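Local coordinates for elongation factor 1-beta (Pyrococcus horikoshii OT-3, PDB 7CSL), which probably promotes exchange of GDP for GTP on elongation factor 1-alpha, regenerating the GTP-bound form that delivers aminoacyl-tRNA during protein synthesis, at residues C[55-60]-C[65-70]; C[73-76]-C[82-85]. All blocks are in the same frame, centred on the assembly; numbering follows the deposited sequence.

Contact 1 of 2, residues C[55-60]-C[65-70]; sequences FYVLGR and YSFDEV
The aliphatic part of Arg60 runs over one face of the Tyr65 ring, the two side chains pointing the same way. CB of Arg60 sits over the ring centre, 3.6 Å from the centroid and only 7° off the normal, a CH-pi contact made by the aliphatic root of the arginine. Farther out, CD of Arg60 passes 3.7 Å from OH of Tyr65, and the bend at chi3 (75°) then takes the guanidinium away from the ring, its plane turned 75° from that of the tyrosine. The charged end is held elsewhere, by a salt bridge from NE to Glu62. At the root of the tyrosine, its CB rests 3.4 Å from Arg60 O.

Phe67 points from the start of the helix toward strand 50-59, beside this pair. Phe67 and Val57 run past one another antiparallel, side against side, with CE1 of Phe67 3.8 Å from CG1 of Val57, and CZ of Phe67 comes 3.9 Å from Gly59 N, which lies in the ring plane at the edge. Leu6, Val85 and Val88 also pack on the phenylalanine. Just before it, OG of Ser66 accepts from Glu69 N at 3.1 Å, an N-cap bond at the start of helix 67-75. This strand-to-helix turn opens the second beta-alpha-beta unit (50-59, 67-75, 80-90) of a ferredoxin-like alpha/beta sandwich, bringing the helix's first turn onto one face of the sheet.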
ATOM      1  N   PHE C  55      -7.156   9.658  11.853  1.00 33.70           N
ATOM      2  CA  PHE C  55      -6.529   9.232  13.082  1.00 33.60           C
ATOM      3  C   PHE C  55      -5.186   8.540  12.828  1.00 32.88           C
ATOM      4  O   PHE C  55      -5.134   7.512  12.179  1.00 35.91           O
ATOM      5  CB  PHE C  55      -7.458   8.257  13.815  1.00 32.03           C
ATOM      6  CG  PHE C  55      -8.666   8.923  14.438  1.00 34.06           C
ATOM      7  CD1 PHE C  55      -9.724   9.341  13.657  1.00 35.48           C
ATOM      8  CD2 PHE C  55      -8.737   9.132  15.813  1.00 36.96           C
ATOM      9  CE1 PHE C  55     -10.826   9.943  14.240  1.00 38.22           C
ATOM     10  CE2 PHE C  55      -9.829   9.732  16.400  1.00 34.24           C
ATOM     11  CZ  PHE C  55     -10.857  10.157  15.620  1.00 36.99           C
ATOM     12  N   TYR C  56      -4.123   9.105  13.373  1.00 34.60           N
ATOM     13  CA  TYR C  56      -2.776   8.531  13.301  1.00 32.32           C
ATOM     14  C   TYR C  56      -2.630   7.601  14.503  1.00 36.32           C
ATOM     15  O   TYR C  56      -2.161   7.999  15.574  1.00 42.56           O
ATOM     16  CB  TYR C  56      -1.743   9.635  13.241  1.00 38.66           C
ATOM     17  CG  TYR C  56      -1.827  10.372  11.935  1.00 36.11           C
ATOM     18  CD1 TYR C  56      -2.936  11.183  11.634  1.00 37.63           C
ATOM     19  CD2 TYR C  56      -0.848  10.229  10.972  1.00 42.25           C
ATOM     20  CE1 TYR C  56      -3.060  11.817  10.409  1.00 42.03           C
ATOM     21  CE2 TYR C  56      -0.945  10.892   9.739  1.00 40.76           C
ATOM     22  CZ  TYR C  56      -2.058  11.689   9.464  1.00 42.60           C
ATOM     23  OH  TYR C  56      -2.196  12.360   8.247  1.00 48.60           O
ATOM     24  N   VAL C  57      -3.065   6.363  14.316  1.00 33.60           N
ATOM     25  CA  VAL C  57      -3.052   5.371  15.400  1.00 33.68           C
ATOM     26  C   VAL C  57      -1.649   4.768  15.519  1.00 36.68           C
ATOM     27  O   VAL C  57      -1.105   4.328  14.524  1.00 36.15           O
ATOM     28  CB  VAL C  57      -4.091   4.269  15.154  1.00 35.42           C
ATOM     29  CG1 VAL C  57      -4.219   3.310  16.344  1.00 34.81           C
ATOM     30  CG2 VAL C  57      -5.486   4.883  14.904  1.00 37.75           C
ATOM     31  N   LEU C  58      -1.130   4.700  16.757  1.00 35.13           N
ATOM     32  CA  LEU C  58       0.128   4.074  17.085  1.00 35.65           C
ATOM     33  C   LEU C  58      -0.086   2.630  17.503  1.00 33.90           C
ATOM     34  O   LEU C  58      -0.987   2.291  18.306  1.00 34.84           O
ATOM     35  CB  LEU C  58       0.843   4.829  18.218  1.00 34.94           C
ATOM     36  CG  LEU C  58       1.003   6.318  17.948  1.00 40.01           C
ATOM     37  CD1 LEU C  58       1.518   7.059  19.160  1.00 38.44           C
ATOM     38  CD2 LEU C  58       1.896   6.499  16.710  1.00 43.71           C
ATOM     39  N   GLY C  59       0.751   1.771  16.982  1.00 33.43           N
ATOM     40  CA  GLY C  59       0.696   0.350  17.310  1.00 31.71           C
ATOM     41  C   GLY C  59       2.062  -0.307  17.247  1.00 36.30           C
ATOM     42  O   GLY C  59       3.096   0.371  17.312  1.00 37.18           O
ATOM     43  N   ARG C  60       2.048  -1.633  17.076  1.00 38.89           N
ATOM     44  CA  ARG C  60       3.251  -2.467  17.039  1.00 42.47           C
ATOM     45  C   ARG C  60       3.239  -3.440  15.863  1.00 37.77           C
ATOM     46  O   ARG C  60       2.226  -4.012  15.516  1.00 38.07           O
ATOM     47  CB  ARG C  60       3.425  -3.269  18.344  1.00 41.36           C
ATOM     48  CG  ARG C  60       3.944  -2.407  19.480  1.00 44.95           C
ATOM     49  CD  ARG C  60       4.589  -3.231  20.581  1.00 50.33           C
ATOM     50  NE  ARG C  60       5.918  -3.737  20.217  1.00 56.10           N
ATOM     51  CZ  ARG C  60       7.039  -3.004  20.129  1.00 60.67           C
ATOM     52  NH1 ARG C  60       7.045  -1.688  20.347  1.00 61.06           N
ATOM     53  NH2 ARG C  60       8.178  -3.597  19.789  1.00 64.36           N
ATOM     54  N   TYR C  65      -1.703  -7.151  16.887  1.00 43.47           N
ATOM     55  CA  TYR C  65      -2.036  -5.760  16.544  1.00 45.41           C
ATOM     56  C   TYR C  65      -2.623  -5.670  15.136  1.00 44.22           C
ATOM     57  O   TYR C  65      -2.160  -6.320  14.192  1.00 43.72           O
ATOM     58  CB  TYR C  65      -0.834  -4.851  16.661  1.00 43.69           C
ATOM     59  CG  TYR C  65      -0.340  -4.589  18.071  1.00 46.82           C
ATOM     60  CD1 TYR C  65       0.291  -5.609  18.830  1.00 45.29           C
ATOM     61  CD2 TYR C  65      -0.430  -3.320  18.629  1.00 43.61           C
ATOM     62  CE1 TYR C  65       0.805  -5.347  20.091  1.00 46.63           C
ATOM     63  CE2 TYR C  65       0.057  -3.063  19.913  1.00 45.98           C
ATOM     64  CZ  TYR C  65       0.676  -4.075  20.639  1.00 42.71           C
ATOM     65  OH  TYR C  65       1.139  -3.797  21.905  1.00 39.69           O
ATOM     66  N   SER C  66      -3.664  -4.871  15.043  1.00 39.10           N
ATOM     67  CA  SER C  66      -4.422  -4.713  13.839  1.00 40.79           C
ATOM     68  C   SER C  66      -5.062  -3.340  13.886  1.00 36.72           C
ATOM     69  O   SER C  66      -5.843  -3.027  14.794  1.00 34.72           O
ATOM     70  CB  SER C  66      -5.480  -5.805  13.755  1.00 44.46           C
ATOM     71  OG  SER C  66      -6.454  -5.492  12.809  1.00 42.97           O
ATOM     72  N   PHE C  67      -4.729  -2.499  12.919  1.00 33.30           N
ATOM     73  CA  PHE C  67      -5.473  -1.245  12.746  1.00 32.66           C
ATOM     74  C   PHE C  67      -6.883  -1.533  12.194  1.00 34.81           C
ATOM     75  O   PHE C  67      -7.786  -0.762  12.440  1.00 35.12           O
ATOM     76  CB  PHE C  67      -4.686  -0.248  11.870  1.00 32.70           C
ATOM     77  CG  PHE C  67      -3.353   0.087  12.434  1.00 35.07           C
ATOM     78  CD1 PHE C  67      -3.248   0.741  13.669  1.00 34.52           C
ATOM     79  CD2 PHE C  67      -2.198  -0.326  11.806  1.00 37.83           C
ATOM     80  CE1 PHE C  67      -2.020   1.013  14.221  1.00 36.05           C
ATOM     81  CE2 PHE C  67      -0.969  -0.047  12.354  1.00 39.02           C
ATOM     82  CZ  PHE C  67      -0.878   0.623  13.579  1.00 35.51           C
ATOM     83  N   ASP C  68      -7.091  -2.677  11.539  1.00 36.40           N
ATOM     84  CA  ASP C  68      -8.418  -3.053  11.067  1.00 38.98           C
ATOM     85  C   ASP C  68      -9.410  -3.234  12.220  1.00 42.48           C
ATOM     86  O   ASP C  68     -10.581  -2.939  12.056  1.00 43.73           O
ATOM     87  CB  ASP C  68      -8.382  -4.359  10.230  1.00 43.32           C
ATOM     88  CG  ASP C  68      -8.090  -4.118   8.734  1.00 45.79           C
ATOM     89  OD1 ASP C  68      -7.623  -3.034   8.350  1.00 52.83           O
ATOM     90  OD2 ASP C  68      -8.328  -5.033   7.939  1.00 43.76           O
ATOM     91  N   GLU C  69      -8.939  -3.711  13.372  1.00 41.95           N
ATOM     92  CA  GLU C  69      -9.808  -3.915  14.523  1.00 43.94           C
ATOM     93  C   GLU C  69     -10.091  -2.575  15.152  1.00 44.90           C
ATOM     94  O   GLU C  69     -11.175  -2.396  15.698  1.00 45.13           O
ATOM     95  CB  GLU C  69      -9.212  -4.908  15.527  1.00 47.11           C
ATOM     96  CG  GLU C  69      -9.139  -6.329  14.990  1.00 54.29           C
ATOM     97  CD  GLU C  69      -8.452  -7.329  15.927  1.00 61.31           C
ATOM     98  OE1 GLU C  69      -8.149  -6.967  17.085  1.00 63.56           O
ATOM     99  OE2 GLU C  69      -8.202  -8.486  15.492  1.00 58.20           O
ATOM    100  N   VAL C  70      -9.166  -1.602  15.026  1.00 40.26           N
ATOM    101  CA  VAL C  70      -9.432  -0.300  15.587  1.00 37.44           C
ATOM    102  C   VAL C  70     -10.522   0.319  14.730  1.00 36.09           C
ATOM    103  O   VAL C  70     -11.464   0.885  15.280  1.00 35.08           O
ATOM    104  CB  VAL C  70      -8.200   0.592  15.798  1.00 34.88           C
ATOM    105  CG1 VAL C  70      -8.575   1.866  16.529  1.00 35.53           C
ATOM    106  CG2 VAL C  70      -7.144  -0.119  16.603  1.00 34.34           C
TER

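Contact 2 of 2, residues C[73-76]-C[82-85]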
ATOM      1  N   LYS C  73     -14.004  -0.805  15.760  1.00 41.46           N
ATOM      2  CA  LYS C  73     -14.484  -0.099  16.940  1.00 43.60           C
ATOM      3  C   LYS C  73     -15.037   1.256  16.558  1.00 43.54           C
ATOM      4  O   LYS C  73     -16.147   1.592  16.946  1.00 47.72           O
ATOM      5  CB  LYS C  73     -13.418  -0.029  18.042  1.00 44.36           C
ATOM      6  CG  LYS C  73     -13.079  -1.415  18.592  1.00 47.11           C
ATOM      7  CD  LYS C  73     -14.231  -2.040  19.399  1.00 52.84           C
ATOM      8  CE  LYS C  73     -13.919  -3.472  19.827  1.00 56.79           C
ATOM      9  NZ  LYS C  73     -15.092  -4.069  20.515  1.00 62.98           N
ATOM     10  N   PHE C  74     -14.321   1.958  15.694  1.00 38.48           N
ATOM     11  CA  PHE C  74     -14.776   3.205  15.072  1.00 36.28           C
ATOM     12  C   PHE C  74     -16.099   3.109  14.272  1.00 36.25           C
ATOM     13  O   PHE C  74     -16.944   4.008  14.376  1.00 37.66           O
ATOM     14  CB  PHE C  74     -13.707   3.708  14.096  1.00 32.80           C
ATOM     15  CG  PHE C  74     -12.488   4.309  14.707  1.00 36.51           C
ATOM     16  CD1 PHE C  74     -12.244   4.331  16.064  1.00 37.20           C
ATOM     17  CD2 PHE C  74     -11.521   4.863  13.848  1.00 39.45           C
ATOM     18  CE1 PHE C  74     -11.093   4.888  16.561  1.00 39.55           C
ATOM     19  CE2 PHE C  74     -10.359   5.416  14.352  1.00 37.47           C
ATOM     20  CZ  PHE C  74     -10.145   5.416  15.717  1.00 37.61           C
ATOM     21  N   GLU C  75     -16.297   2.042  13.506  1.00 39.52           N
ATOM     22  CA  GLU C  75     -17.531   1.869  12.744  1.00 43.71           C
ATOM     23  C   GLU C  75     -18.790   1.656  13.627  1.00 47.15           C
ATOM     24  O   GLU C  75     -19.922   1.805  13.158  1.00 45.38           O
ATOM     25  CB  GLU C  75     -17.366   0.775  11.677  1.00 50.27           C
ATOM     26  CG  GLU C  75     -16.494   1.211  10.467  1.00 56.67           C
ATOM     27  CD  GLU C  75     -16.518   0.235   9.278  1.00 59.30           C
ATOM     28  OE1 GLU C  75     -17.038  -0.880   9.449  1.00 50.87           O
ATOM     29  OE2 GLU C  75     -16.038   0.578   8.155  1.00 61.53           O
ATOM     30  N   GLU C  76     -18.603   1.321  14.901  1.00 49.49           N
ATOM     31  CA  GLU C  76     -19.713   1.179  15.826  1.00 51.28           C
ATOM     32  C   GLU C  76     -20.159   2.539  16.381  1.00 55.90           C
ATOM     33  O   GLU C  76     -21.283   2.656  16.870  1.00 54.03           O
ATOM     34  CB  GLU C  76     -19.345   0.218  16.971  1.00 53.72           C
ATOM     35  CG  GLU C  76     -19.226  -1.247  16.525  1.00 56.75           C
ATOM     36  CD  GLU C  76     -18.351  -2.137  17.424  1.00 63.27           C
ATOM     37  OE1 GLU C  76     -17.842  -1.672  18.471  1.00 58.99           O
ATOM     38  OE2 GLU C  76     -18.160  -3.328  17.073  1.00 64.36           O
ATOM     39  N   SER C  82     -18.027   5.188   7.640  1.00 36.12           N
ATOM     40  CA  SER C  82     -16.999   4.217   7.329  1.00 36.68           C
ATOM     41  C   SER C  82     -15.706   4.567   8.085  1.00 34.75           C
ATOM     42  O   SER C  82     -15.454   5.761   8.373  1.00 34.77           O
ATOM     43  CB  SER C  82     -16.702   4.226   5.839  1.00 37.43           C
ATOM     44  OG  SER C  82     -16.273   5.518   5.414  1.00 41.93           O
ATOM     45  N   ALA C  83     -14.888   3.554   8.353  1.00 31.97           N
ATOM     46  CA  ALA C  83     -13.485   3.741   8.806  1.00 36.33           C
ATOM     47  C   ALA C  83     -12.573   2.758   8.078  1.00 38.18           C
ATOM     48  O   ALA C  83     -12.811   1.553   8.077  1.00 39.01           O
ATOM     49  CB  ALA C  83     -13.349   3.632  10.329  1.00 38.66           C
ATOM     50  N   GLU C  84     -11.580   3.304   7.376  1.00 39.24           N
ATOM     51  CA  GLU C  84     -10.737   2.530   6.487  1.00 39.44           C
ATOM     52  C   GLU C  84      -9.270   2.907   6.763  1.00 33.48           C
ATOM     53  O   GLU C  84      -8.978   4.066   7.051  1.00 32.67           O
ATOM     54  CB  GLU C  84     -11.122   2.794   5.028  1.00 41.41           C
ATOM     55  CG  GLU C  84     -12.501   2.310   4.623  1.00 43.44           C
ATOM     56  CD  GLU C  84     -12.653   0.808   4.691  1.00 45.94           C
ATOM     57  OE1 GLU C  84     -11.632   0.092   4.615  1.00 52.12           O
ATOM     58  OE2 GLU C  84     -13.803   0.346   4.793  1.00 58.08           O
ATOM     59  N   VAL C  85      -8.391   1.905   6.755  1.00 32.34           N
ATOM     60  CA  VAL C  85      -6.980   2.071   7.105  1.00 33.07           C
ATOM     61  C   VAL C  85      -6.340   2.500   5.794  1.00 39.49           C
ATOM     62  O   VAL C  85      -6.489   1.845   4.775  1.00 41.45           O
ATOM     63  CB  VAL C  85      -6.303   0.754   7.545  1.00 39.59           C
ATOM     64  CG1 VAL C  85      -4.789   0.947   7.721  1.00 38.38           C
ATOM     65  CG2 VAL C  85      -6.912   0.207   8.837  1.00 40.52           C
TER
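The Phe74 ring meets Ala83 at its edge, the alanine methyl lying near the ring plane, where CD2 of Phe74 is 4.2 Å from CB of Ala83. The root of the side chain is closer still, with CB of Phe74 3.8 Å from that methyl. The contact belongs to the split beta-alpha-beta unit of the ferredoxin-like fold, in which strand 6-14 lies between 50-59 and 80-90: the C-terminal part of helix 67-75 lies against strand 80-90, an outermost strand of the chain's antiparallel sheet. The Phe55 ring meets that of Phe74 with the planes at about 55°; Ile10 and Val12 of strand 6-14 also touch Phe74, as do Val31 and Ile32 from a loop.

The second flat group is the Glu75 carboxylate, which comes to the strand backbone at the margin of this apolar contact. With CG of Glu75 anti to its own carbonyl carbon (chi1 -73°) and the chain extended beyond it, CG passes close to Ala83, 4.0 Å from its CB. At the other end, OE1 lies close to the like-charged OE1 of Glu72, while OE2 of Glu75 is 4.0 Å from OE2 of Glu84, whose OE1 makes a long, weak ion pair with a basic side chain of another protein chain. OE2 of Glu75 is also 3.4 Å from Ala83 O, a close approach of two acceptors that makes no hydrogen bond. Against these stands one backbone donor: Ala83 N donates to OE2 of Glu75 over 3.2 Å, in an almost straight bond of 176° that uses the anti lone pair, directed away from OE1.

Contacts 1 and 2 lie in series along the chain and share helix 67-75, contact 1 involving its start and contact 2 its C-terminal part. Their centres are 11 Å apart, and both bring the helix onto the same antiparallel sheet, contact 1 over strand 50-59 and contact 2 over strand 80-90. They touch at two places. Phe55 of the first meets Phe74 of the second, CG of Phe55 lying 3.9 Å from CE2 of Phe74. At the other, CG2 of Val85 touches the helix start, 3.4 Å from OD1 of Asp68. Asp68 forms a salt bridge and a hydrogen bond, and Ser82 a hydrogen bond, to a chain of another protein.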